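Local coordinates for protein endonuclease 8-like L720 (Acanthamoeba polyphaga mimivirus, PDB 4MB7) that is of uncharacterised function but belongs to the endonuclease VIII-like family, pairing an H2TH helical domain with a zinc finger, at residues L239-K244 with H251-K256; I166-L171 with E187-C192; C192-L197 with E205-C210; N182-E187 with K216-L221. One frame throughout, in Å; residues are numbered along the deposited sequence. Where two conformers were deposited one is given.

Contact 1: L239-K244 with H251-K256; sequences LRIYRK and HKTIRK. With ZN (zinc ion), chain B.
Ile241 and Lys244 are the two residues of 239-244 that meet Thr253 across this contact. At the start of the segment, Leu239 offers its carbonyl O to the ammonium group of Lys244, NZ to O 2.8 Å, with the donor well above the carbonyl plane; the bond draws the lysine tail back along its own segment. Arg240 reaches toward helix 182-191, where NH1 makes a salt bridge with Asp191, and the backbone N-H groups of Arg240, Ile241 and Tyr242 all bond to the carboxylate of Glu187. Ile241 places CG1 opposite its backbone N (chi1 -156°), which carries CD1 to 3.9 Å from Thr253 CG2, the two side chains lying alongside and running opposite ways. In this way the loop after the helices of the H2TH domain joins a zinc finger with three cysteines and one histidine: His251 ND1 binds zinc at 2.0 Å, Cys247, Cys268 and Cys271 complete the site, and Thr253 directly precedes the first strand of the finger's antiparallel hairpin. Tyr242 and Arg243 form the corner of a type II turn, with Arg243 CG 3.9 Å above the centre of the tyrosine ring. Beyond the turn, Lys244 O accepts a hydrogen bond from the hydroxyl of Thr253, OG1 to O 2.7 Å, tilted 19° from the carbonyl plane. The same OG1 has a weak hydrogen bond with Ser245 O.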
# COMPACT_ATOMS: atom_id res chain seq x y z
N LEU A 239 -2.44 17.95 -5.69
CA LEU A 239 -3.22 17.21 -6.68
C LEU A 239 -3.60 18.11 -7.85
O LEU A 239 -4.01 19.26 -7.66
CB LEU A 239 -4.48 16.62 -6.04
CG LEU A 239 -4.26 15.65 -4.88
CD1 LEU A 239 -5.59 15.12 -4.36
CD2 LEU A 239 -3.34 14.51 -5.30
N ARG A 240 -3.46 17.60 -9.07
CA ARG A 240 -3.66 18.40 -10.27
C ARG A 240 -4.79 17.91 -11.16
O ARG A 240 -5.34 18.68 -11.95
CB ARG A 240 -2.35 18.50 -11.07
CG ARG A 240 -1.24 19.27 -10.36
CD ARG A 240 0.13 18.93 -10.94
NE ARG A 240 0.26 19.33 -12.34
CZ ARG A 240 1.24 18.92 -13.14
NH1 ARG A 240 2.16 18.08 -12.69
NH2 ARG A 240 1.29 19.34 -14.40
N ILE A 241 -5.13 16.63 -11.06
CA ILE A 241 -6.14 16.06 -11.95
C ILE A 241 -7.18 15.21 -11.21
O ILE A 241 -8.25 14.92 -11.75
CB ILE A 241 -5.50 15.22 -13.08
CG1 ILE A 241 -6.43 15.13 -14.29
CG2 ILE A 241 -5.10 13.84 -12.58
CD1 ILE A 241 -6.74 16.47 -14.93
N TYR A 242 -6.87 14.81 -9.98
CA TYR A 242 -7.77 13.93 -9.23
C TYR A 242 -9.09 14.62 -8.88
O TYR A 242 -9.11 15.61 -8.16
CB TYR A 242 -7.10 13.40 -7.96
CG TYR A 242 -7.97 12.42 -7.20
CD1 TYR A 242 -8.28 11.18 -7.74
CD2 TYR A 242 -8.46 12.73 -5.94
CE1 TYR A 242 -9.07 10.28 -7.05
CE2 TYR A 242 -9.25 11.84 -5.24
CZ TYR A 242 -9.56 10.62 -5.80
OH TYR A 242 -10.34 9.72 -5.11
N ARG A 243 -10.17 14.11 -9.46
CA ARG A 243 -11.52 14.61 -9.21
C ARG A 243 -11.65 16.08 -9.56
O ARG A 243 -12.42 16.80 -8.96
CB ARG A 243 -11.93 14.35 -7.76
CG ARG A 243 -12.34 12.91 -7.54
CD ARG A 243 -12.63 12.59 -6.09
NE ARG A 243 -13.08 11.21 -5.96
CZ ARG A 243 -13.51 10.66 -4.83
NH1 ARG A 243 -13.55 11.38 -3.71
NH2 ARG A 243 -13.91 9.40 -4.82
N LYS A 244 -10.90 16.50 -10.56
CA LYS A 244 -10.97 17.87 -11.05
C LYS A 244 -11.88 17.95 -12.26
O LYS A 244 -11.88 17.06 -13.12
CB LYS A 244 -9.57 18.38 -11.42
CG LYS A 244 -8.60 18.44 -10.24
CD LYS A 244 -8.99 19.53 -9.26
CE LYS A 244 -8.09 19.52 -8.04
NZ LYS A 244 -6.65 19.63 -8.41
N HIS A 251 -8.76 23.05 -19.48
CA HIS A 251 -9.53 22.14 -20.33
C HIS A 251 -10.56 21.37 -19.51
O HIS A 251 -10.36 21.12 -18.32
CB HIS A 251 -8.60 21.15 -21.03
CG HIS A 251 -7.42 21.79 -21.69
ND1 HIS A 251 -6.16 21.24 -21.65
CD2 HIS A 251 -7.31 22.93 -22.42
CE1 HIS A 251 -5.32 22.01 -22.32
NE2 HIS A 251 -6.00 23.04 -22.79
N LYS A 252 -11.65 20.98 -20.16
CA LYS A 252 -12.66 20.15 -19.52
C LYS A 252 -12.19 18.70 -19.49
O LYS A 252 -11.70 18.18 -20.49
CB LYS A 252 -13.99 20.25 -20.27
CG LYS A 252 -15.12 19.43 -19.67
N THR A 253 -12.33 18.05 -18.34
CA THR A 253 -11.81 16.70 -18.15
C THR A 253 -12.86 15.62 -18.38
O THR A 253 -14.06 15.90 -18.42
CB THR A 253 -11.22 16.52 -16.74
OG1 THR A 253 -12.26 16.65 -15.77
CG2 THR A 253 -10.14 17.56 -16.48
N ILE A 254 -12.39 14.38 -18.52
CA ILE A 254 -13.27 13.23 -18.63
C ILE A 254 -13.06 12.30 -17.43
O ILE A 254 -11.93 12.03 -17.05
CB ILE A 254 -13.01 12.45 -19.94
CG1 ILE A 254 -13.28 13.33 -21.15
CG2 ILE A 254 -13.86 11.19 -20.00
CD1 ILE A 254 -13.12 12.62 -22.48
N ARG A 255 -14.16 11.83 -16.85
CA ARG A 255 -14.09 10.98 -15.66
C ARG A 255 -14.97 9.74 -15.82
O ARG A 255 -16.20 9.85 -15.88
CB ARG A 255 -14.51 11.77 -14.42
CG ARG A 255 -14.46 10.98 -13.13
CD ARG A 255 -14.98 11.81 -11.96
N LYS A 256 -14.35 8.57 -15.87
CA LYS A 256 -15.09 7.31 -15.99
C LYS A 256 -14.25 6.12 -15.52
O LYS A 256 -13.04 6.25 -15.31
CB LYS A 256 -15.54 7.08 -17.43
CG LYS A 256 -14.42 6.64 -18.37
ZN ZN B . -5.75 19.98 -20.11

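Contact 2: I166-L171 with E187-C192; sequences IITDFL and EALYDC
Leu189 is inserted among Ile167, Thr168 and Leu171, packing helix 182-191 against the short helix 167-171. These two helices, with the turns between them, are consistent with the helix-two-turns-helix motif from which the H2TH domain takes its name. The axes of 167-171 and 187-191 run at 130° to each other and come within 11.5 Å, a wide spacing bridged by branched side chains. The tight part surrounds the branched end of Leu189, CG and both methyls. CD2 lies 3.8 Å from Ile167 CG2, the isoleucine and leucine passing side by side with their ends pointing contrary ways. Leu171, one turn on from Ile167 in the short helix, meets Leu189 tip to tip, its CD1 3.8 Å from Leu189 CG; its own CG stands anti to the carbonyl carbon (chi1 -70°), which directs CD1 to the leucine. All four of these side chains are buried.

The packing is looser around this core. Ala188 also points toward the short helix, yet its methyl group stays 5.3 Å from the nearest atom there, and it rests instead on Ser214 and Leu215 of helix 205-230. Ile166, at the start of the short helix, and Asp191 are partly exposed; the aspartate carboxylate pairs with Lys217. The one polar side chain in the tight region is Thr168, which crosses Leu189 at about a right angle. Its hydroxyl is hydrogen-bonded to Gln185 OE1, while the same OG1 also touches Leu189 CD1 at 3.5 Å.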
# COMPACT_ATOMS: atom_id res chain seq x y z
N ILE A 166 -4.02 -1.72 -21.02
CA ILE A 166 -3.89 -0.27 -20.93
C ILE A 166 -2.97 0.12 -19.78
O ILE A 166 -2.79 -0.65 -18.83
CB ILE A 166 -5.25 0.43 -20.78
CG1 ILE A 166 -5.90 0.05 -19.45
CG2 ILE A 166 -6.17 0.07 -21.94
CD1 ILE A 166 -7.10 0.90 -19.10
N ILE A 167 -2.42 1.33 -19.85
CA ILE A 167 -1.42 1.78 -18.88
C ILE A 167 -1.95 1.88 -17.45
O ILE A 167 -1.23 1.55 -16.50
CB ILE A 167 -0.75 3.11 -19.32
CG1 ILE A 167 0.40 3.48 -18.37
CG2 ILE A 167 -1.76 4.24 -19.42
CD1 ILE A 167 1.48 2.43 -18.28
N THR A 168 -3.20 2.30 -17.29
CA THR A 168 -3.82 2.40 -15.97
C THR A 168 -3.85 1.04 -15.26
O THR A 168 -3.53 0.95 -14.07
CB THR A 168 -5.25 2.98 -16.04
OG1 THR A 168 -5.17 4.40 -16.26
CG2 THR A 168 -6.00 2.73 -14.74
N ASP A 169 -4.19 -0.00 -16.00
CA ASP A 169 -4.21 -1.36 -15.47
C ASP A 169 -2.83 -1.79 -15.02
O ASP A 169 -2.67 -2.41 -13.99
CB ASP A 169 -4.72 -2.35 -16.51
CG ASP A 169 -6.23 -2.45 -16.54
OD1 ASP A 169 -6.90 -1.84 -15.68
OD2 ASP A 169 -6.76 -3.16 -17.42
N PHE A 170 -1.82 -1.46 -15.82
CA PHE A 170 -0.45 -1.85 -15.52
C PHE A 170 0.12 -1.09 -14.32
O PHE A 170 0.86 -1.66 -13.52
CB PHE A 170 0.44 -1.66 -16.75
CG PHE A 170 1.85 -2.17 -16.57
CD1 PHE A 170 2.08 -3.49 -16.24
CD2 PHE A 170 2.93 -1.32 -16.75
CE1 PHE A 170 3.37 -3.96 -16.07
CE2 PHE A 170 4.22 -1.78 -16.58
CZ PHE A 170 4.44 -3.10 -16.25
N LEU A 171 -0.23 0.19 -14.20
CA LEU A 171 0.25 1.01 -13.09
C LEU A 171 -0.35 0.57 -11.76
O LEU A 171 0.18 0.89 -10.70
CB LEU A 171 -0.05 2.49 -13.33
CG LEU A 171 0.74 3.18 -14.44
CD1 LEU A 171 0.37 4.66 -14.49
CD2 LEU A 171 2.24 3.01 -14.23
N GLU A 187 -2.62 10.84 -11.43
CA GLU A 187 -1.83 12.05 -11.25
C GLU A 187 -0.53 11.96 -12.05
O GLU A 187 -0.09 12.93 -12.66
CB GLU A 187 -1.52 12.29 -9.77
CG GLU A 187 -2.69 12.83 -8.97
CD GLU A 187 -3.04 14.25 -9.33
OE1 GLU A 187 -2.13 15.03 -9.68
OE2 GLU A 187 -4.24 14.60 -9.26
N ALA A 188 0.08 10.77 -12.05
CA ALA A 188 1.32 10.55 -12.78
C ALA A 188 1.07 10.60 -14.29
O ALA A 188 1.87 11.16 -15.04
CB ALA A 188 1.93 9.22 -12.39
N LEU A 189 -0.03 10.00 -14.72
CA LEU A 189 -0.37 9.97 -16.14
C LEU A 189 -0.62 11.37 -16.69
O LEU A 189 -0.25 11.66 -17.83
CB LEU A 189 -1.58 9.06 -16.39
CG LEU A 189 -1.27 7.57 -16.38
CD1 LEU A 189 -2.54 6.74 -16.47
CD2 LEU A 189 -0.32 7.21 -17.52
N TYR A 190 -1.23 12.24 -15.90
CA TYR A 190 -1.43 13.62 -16.32
C TYR A 190 -0.10 14.37 -16.35
O TYR A 190 0.15 15.17 -17.25
CB TYR A 190 -2.41 14.36 -15.41
CG TYR A 190 -2.49 15.83 -15.77
CD1 TYR A 190 -3.18 16.24 -16.90
CD2 TYR A 190 -1.86 16.79 -15.00
CE1 TYR A 190 -3.25 17.57 -17.25
CE2 TYR A 190 -1.92 18.13 -15.34
CZ TYR A 190 -2.61 18.51 -16.47
OH TYR A 190 -2.69 19.84 -16.82
N ASP A 191 0.73 14.12 -15.35
CA ASP A 191 2.04 14.77 -15.24
C ASP A 191 2.91 14.45 -16.45
O ASP A 191 3.76 15.26 -16.84
CB ASP A 191 2.73 14.32 -13.95
CG ASP A 191 3.89 15.21 -13.56
OD1 ASP A 191 3.90 16.39 -13.95
OD2 ASP A 191 4.80 14.72 -12.86
N CYS A 192 2.70 13.28 -17.04
CA CYS A 192 3.50 12.83 -18.17
C CYS A 192 2.75 12.92 -19.49
O CYS A 192 3.23 12.44 -20.52
CB CYS A 192 3.98 11.39 -17.95
SG CYS A 192 4.95 11.17 -16.44

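Contact 3: C192-L197 with E205-C210; sequences CKILPL and EPMFDC
Met207, near the start of helix 205-230, lays its side chain against Cys192 and Ile194, where the chain leaves helix 182-191. That exit is a Schellman motif: Lys193, with positive phi, is the C-prime residue, its N bonding back to Tyr190 O and Ile194 N to Leu189 O. The contact thus joins two helices of the H2TH domain at the C-terminal end of one and the N-terminal turns of the next. Along Met207, CB comes first and lies 4.1 Å from Ile194 CD1. The chain then bends about CB-CG (chi2 -46°) and again about CG-SD (chi3 -64°), turning CE back over the exit of helix 182-191 instead of stretching past it. The terminal methyl does most of the touching. Met207 CE sits 3.8 Å from Ile194 CD1 and against its CG1, methionine and isoleucine overlapping flank to flank from opposing directions. On another side, CE is 3.8 Å from Cys192 CB, and it closes to 3.2 Å from Cys192 O, a close approach of methyl to carbonyl.

One turn further along the helix, Cys210 continues the same face, packing with Cys192, whose side chain also rests on Leu211 and Ser214 of the same helix. Cys192 SG lies 3.4 Å from the backbone O of Cys210, and the two sulfur atoms, Cys192 SG and Cys210 SG, stand 3.5 Å apart, too far for a disulfide.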
# COMPACT_ATOMS: atom_id res chain seq x y z
N CYS A 192 2.70 13.28 -17.04
CA CYS A 192 3.50 12.83 -18.17
C CYS A 192 2.75 12.92 -19.49
O CYS A 192 3.23 12.44 -20.52
CB CYS A 192 3.98 11.39 -17.95
SG CYS A 192 4.95 11.17 -16.44
N LYS A 193 1.56 13.53 -19.46
CA LYS A 193 0.74 13.73 -20.65
C LYS A 193 0.47 12.44 -21.41
O LYS A 193 0.51 12.40 -22.64
CB LYS A 193 1.40 14.76 -21.58
CG LYS A 193 1.41 16.18 -21.01
CD LYS A 193 2.36 17.08 -21.78
CE LYS A 193 2.01 17.15 -23.25
NZ LYS A 193 0.64 17.70 -23.49
N ILE A 194 0.18 11.37 -20.66
CA ILE A 194 -0.10 10.08 -21.26
C ILE A 194 -1.57 9.70 -21.07
O ILE A 194 -2.10 9.77 -19.96
CB ILE A 194 0.79 8.97 -20.66
CG1 ILE A 194 2.26 9.29 -20.91
CG2 ILE A 194 0.42 7.61 -21.23
CD1 ILE A 194 3.21 8.24 -20.36
N LEU A 195 -2.23 9.31 -22.16
CA LEU A 195 -3.62 8.89 -22.10
C LEU A 195 -3.74 7.56 -21.36
O LEU A 195 -3.03 6.61 -21.69
CB LEU A 195 -4.20 8.76 -23.51
CG LEU A 195 -5.72 8.62 -23.62
CD1 LEU A 195 -6.41 9.91 -23.20
CD2 LEU A 195 -6.12 8.23 -25.04
N PRO A 196 -4.62 7.50 -20.35
CA PRO A 196 -4.81 6.28 -19.55
C PRO A 196 -5.23 5.08 -20.39
O PRO A 196 -4.95 3.94 -20.01
CB PRO A 196 -5.94 6.67 -18.59
CG PRO A 196 -5.84 8.15 -18.48
CD PRO A 196 -5.43 8.62 -19.84
N LEU A 197 -5.87 5.33 -21.53
CA LEU A 197 -6.36 4.27 -22.39
C LEU A 197 -5.28 3.73 -23.32
O LEU A 197 -5.50 2.75 -24.03
CB LEU A 197 -7.56 4.76 -23.20
CG LEU A 197 -8.77 5.22 -22.39
CD1 LEU A 197 -9.79 5.91 -23.28
CD2 LEU A 197 -9.39 4.05 -21.65
N GLU A 205 10.58 4.17 -24.45
CA GLU A 205 11.54 4.16 -23.35
C GLU A 205 11.58 5.43 -22.48
O GLU A 205 11.53 5.33 -21.26
CB GLU A 205 12.95 3.82 -23.86
N PRO A 206 11.66 6.62 -23.10
CA PRO A 206 11.74 7.81 -22.24
C PRO A 206 10.47 8.07 -21.43
O PRO A 206 10.55 8.71 -20.38
CB PRO A 206 11.97 8.96 -23.24
CG PRO A 206 11.44 8.45 -24.53
CD PRO A 206 11.76 6.98 -24.53
N MET A 207 9.33 7.59 -21.91
CA MET A 207 8.06 7.87 -21.23
C MET A 207 7.76 6.92 -20.07
O MET A 207 7.07 7.30 -19.13
CB MET A 207 6.90 7.91 -22.22
CG MET A 207 6.94 9.11 -23.15
SD MET A 207 7.28 10.66 -22.29
CE MET A 207 5.82 10.79 -21.26
N PHE A 208 8.21 5.69 -20.15
CA PHE A 208 8.15 4.81 -19.00
C PHE A 208 9.07 5.29 -17.88
O PHE A 208 8.73 5.22 -16.71
CB PHE A 208 8.41 3.36 -19.35
CG PHE A 208 7.17 2.52 -19.32
CD1 PHE A 208 6.55 2.25 -18.12
CD2 PHE A 208 6.62 2.04 -20.48
CE1 PHE A 208 5.40 1.50 -18.08
CE2 PHE A 208 5.47 1.29 -20.45
CZ PHE A 208 4.86 1.02 -19.25
N ASP A 209 10.24 5.76 -18.27
CA ASP A 209 11.16 6.35 -17.31
C ASP A 209 10.51 7.59 -16.73
O ASP A 209 10.62 7.87 -15.54
CB ASP A 209 12.48 6.70 -17.99
CG ASP A 209 13.48 7.31 -17.02
OD1 ASP A 209 14.16 6.54 -16.31
OD2 ASP A 209 13.60 8.55 -16.99
N CYS A 210 9.81 8.33 -17.59
CA CYS A 210 9.10 9.54 -17.18
C CYS A 210 8.01 9.22 -16.15
O CYS A 210 7.86 9.94 -15.16
CB CYS A 210 8.48 10.21 -18.41
SG CYS A 210 7.92 11.90 -18.12

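Contact 4: N182-E187 with K216-L221; sequences NILQQE and KKIIDL. With SO4 (sulfate ion), chain D.
Leu184 meets Ile218 and Ile219 with its branched end, part of the join between helix 182-191, probably the second helix of the helix-two-turns-helix motif, and the long helix 205-230 of the same domain. The axes of 182-187 and 216-221 cross at 128° and approach to 10.1 Å. The two isoleucines are turned differently against the leucine. Leu184 and Ile218 lie antiparallel, side against side, with Leu184 CD2 3.7 Å from Ile218 CG2. Ile219 instead crosses Leu184 at about a right angle, its CG1 lying 3.8 Å from Leu184 CD2 and almost as near CD1, so the CG1 methylene of Ile219 touches both leucine methyls. With chi1 at -59°, Ile218 swings CG1 to the side remote from its carbonyl carbon; CD1 then reaches Glu187 CB at 3.7 Å, touching the aliphatic root of that residue, whose carboxylate is taken up by the backbone of 239-244, Tyr242 N included.

The other face of helix 182-191 is polar and turned to the zinc-finger strand 263-267. There Gln186 NE2 bonds back to Asn182 O at 2.8 Å, from above the carbonyl plane, and Gln185 NE2 bonds to Asn182 OD1 at 3.0 Å, with the acceptor in the plane of the glutamine amide. Asn182 ND2 bonds to Met264 O, and Gln185 NE2 also to Thr265 OG1. At the N-terminal end of this helix, where the helix dipole would probably favour an anion, a sulfate ion is also held by Arg263 and Lys49; Asn182 N donates to its O3 at 3.1 Å in a nearly straight bond, 166°.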
# COMPACT_ATOMS: atom_id res chain seq x y z
N ASN A 182 -5.08 4.37 -7.00
CA ASN A 182 -5.86 5.07 -8.02
C ASN A 182 -5.49 6.55 -8.18
O ASN A 182 -5.48 7.06 -9.29
CB ASN A 182 -7.35 4.93 -7.74
CG ASN A 182 -8.20 5.34 -8.92
OD1 ASN A 182 -7.87 5.04 -10.07
ND2 ASN A 182 -9.31 6.02 -8.66
N ILE A 183 -5.20 7.22 -7.07
CA ILE A 183 -4.83 8.63 -7.13
C ILE A 183 -3.47 8.82 -7.79
O ILE A 183 -3.30 9.67 -8.66
CB ILE A 183 -4.84 9.28 -5.73
CG1 ILE A 183 -6.25 9.27 -5.15
CG2 ILE A 183 -4.30 10.70 -5.80
CD1 ILE A 183 -6.37 9.98 -3.81
N LEU A 184 -2.49 8.01 -7.37
CA LEU A 184 -1.13 8.10 -7.90
C LEU A 184 -1.06 7.85 -9.40
O LEU A 184 -0.40 8.59 -10.13
CB LEU A 184 -0.21 7.12 -7.17
CG LEU A 184 0.32 7.54 -5.80
CD1 LEU A 184 1.00 6.37 -5.11
CD2 LEU A 184 1.27 8.72 -5.94
N GLN A 185 -1.73 6.80 -9.86
CA GLN A 185 -1.66 6.41 -11.26
C GLN A 185 -2.17 7.50 -12.21
O GLN A 185 -1.57 7.75 -13.25
CB GLN A 185 -2.37 5.07 -11.51
CG GLN A 185 -3.87 5.07 -11.23
CD GLN A 185 -4.69 5.37 -12.47
OE1 GLN A 185 -4.15 5.44 -13.58
NE2 GLN A 185 -5.99 5.55 -12.30
N GLN A 186 -3.27 8.16 -11.84
CA GLN A 186 -3.85 9.18 -12.72
C GLN A 186 -3.14 10.53 -12.61
O GLN A 186 -3.07 11.28 -13.59
CB GLN A 186 -5.36 9.31 -12.50
CG GLN A 186 -5.78 9.75 -11.11
CD GLN A 186 -7.27 9.55 -10.88
OE1 GLN A 186 -8.06 10.47 -11.03
NE2 GLN A 186 -7.64 8.33 -10.51
N GLU A 187 -2.62 10.84 -11.43
CA GLU A 187 -1.83 12.05 -11.25
C GLU A 187 -0.53 11.96 -12.05
O GLU A 187 -0.09 12.93 -12.66
CB GLU A 187 -1.52 12.29 -9.77
CG GLU A 187 -2.69 12.83 -8.97
CD GLU A 187 -3.04 14.25 -9.33
OE1 GLU A 187 -2.13 15.03 -9.68
OE2 GLU A 187 -4.24 14.60 -9.26
N LYS A 216 7.37 8.57 -8.28
CA LYS A 216 8.20 8.77 -7.10
C LYS A 216 8.16 10.21 -6.61
O LYS A 216 8.21 10.47 -5.41
CB LYS A 216 9.64 8.31 -7.34
CG LYS A 216 10.45 8.17 -6.06
CD LYS A 216 11.74 7.40 -6.29
CE LYS A 216 12.44 7.12 -4.97
NZ LYS A 216 13.74 6.41 -5.17
N LYS A 217 8.05 11.16 -7.54
CA LYS A 217 7.99 12.57 -7.20
C LYS A 217 6.73 12.90 -6.40
O LYS A 217 6.79 13.59 -5.38
CB LYS A 217 8.06 13.44 -8.46
CG LYS A 217 8.14 14.93 -8.19
CD LYS A 217 6.83 15.63 -8.54
CE LYS A 217 6.46 15.42 -9.99
NZ LYS A 217 5.23 16.16 -10.36
N ILE A 218 5.59 12.40 -6.88
CA ILE A 218 4.31 12.62 -6.21
C ILE A 218 4.27 11.95 -4.84
O ILE A 218 3.73 12.51 -3.88
CB ILE A 218 3.15 12.12 -7.09
CG1 ILE A 218 3.16 12.85 -8.44
CG2 ILE A 218 1.81 12.33 -6.39
CD1 ILE A 218 2.19 12.30 -9.45
N ILE A 219 4.85 10.76 -4.75
CA ILE A 219 4.97 10.07 -3.47
C ILE A 219 5.81 10.89 -2.49
O ILE A 219 5.48 11.01 -1.31
CB ILE A 219 5.56 8.65 -3.63
CG1 ILE A 219 4.56 7.74 -4.35
CG2 ILE A 219 5.93 8.06 -2.28
CD1 ILE A 219 5.13 6.40 -4.74
N ASP A 220 6.90 11.46 -3.00
CA ASP A 220 7.76 12.33 -2.20
C ASP A 220 6.99 13.55 -1.70
O ASP A 220 7.14 13.96 -0.55
CB ASP A 220 8.97 12.80 -3.01
CG ASP A 220 9.97 11.69 -3.26
OD1 ASP A 220 9.96 10.68 -2.52
OD2 ASP A 220 10.78 11.84 -4.20
N LEU A 221 6.18 14.14 -2.58
CA LEU A 221 5.38 15.31 -2.24
C LEU A 221 4.34 14.98 -1.17
O LEU A 221 4.15 15.74 -0.23
CB LEU A 221 4.69 15.88 -3.48
CG LEU A 221 5.57 16.58 -4.51
CD1 LEU A 221 4.76 16.97 -5.74
CD2 LEU A 221 6.23 17.80 -3.89
S SO4 D . -6.63 2.27 -4.44
O1 SO4 D . -5.54 1.92 -3.53
O2 SO4 D . -7.88 1.69 -3.95
O3 SO4 D . -6.76 3.72 -4.50
O4 SO4 D . -6.34 1.75 -5.77

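Overall arrangement
Helix 182-191 runs through the set: contact 4 uses its first part, contact 2 its second, with Glu187 common to both, and contact 3 begins at Cys192, where it ends. Contacts 2 and 3 are the nearest pair, their centres about 7 Å apart. Contacts 3 and 4 sit on the same long helix 205-230 without touching, nearest atoms about 5 Å apart. Contact 1 is tied to contacts 2 and 4 through their shared glutamate, Glu187 OE2 lying 2.7 Å from Tyr242 N and 2.8 Å from Ile241 N. The zinc ion belongs to contact 1 and lies about 12 Å from the side chains of Leu189 and Glu187.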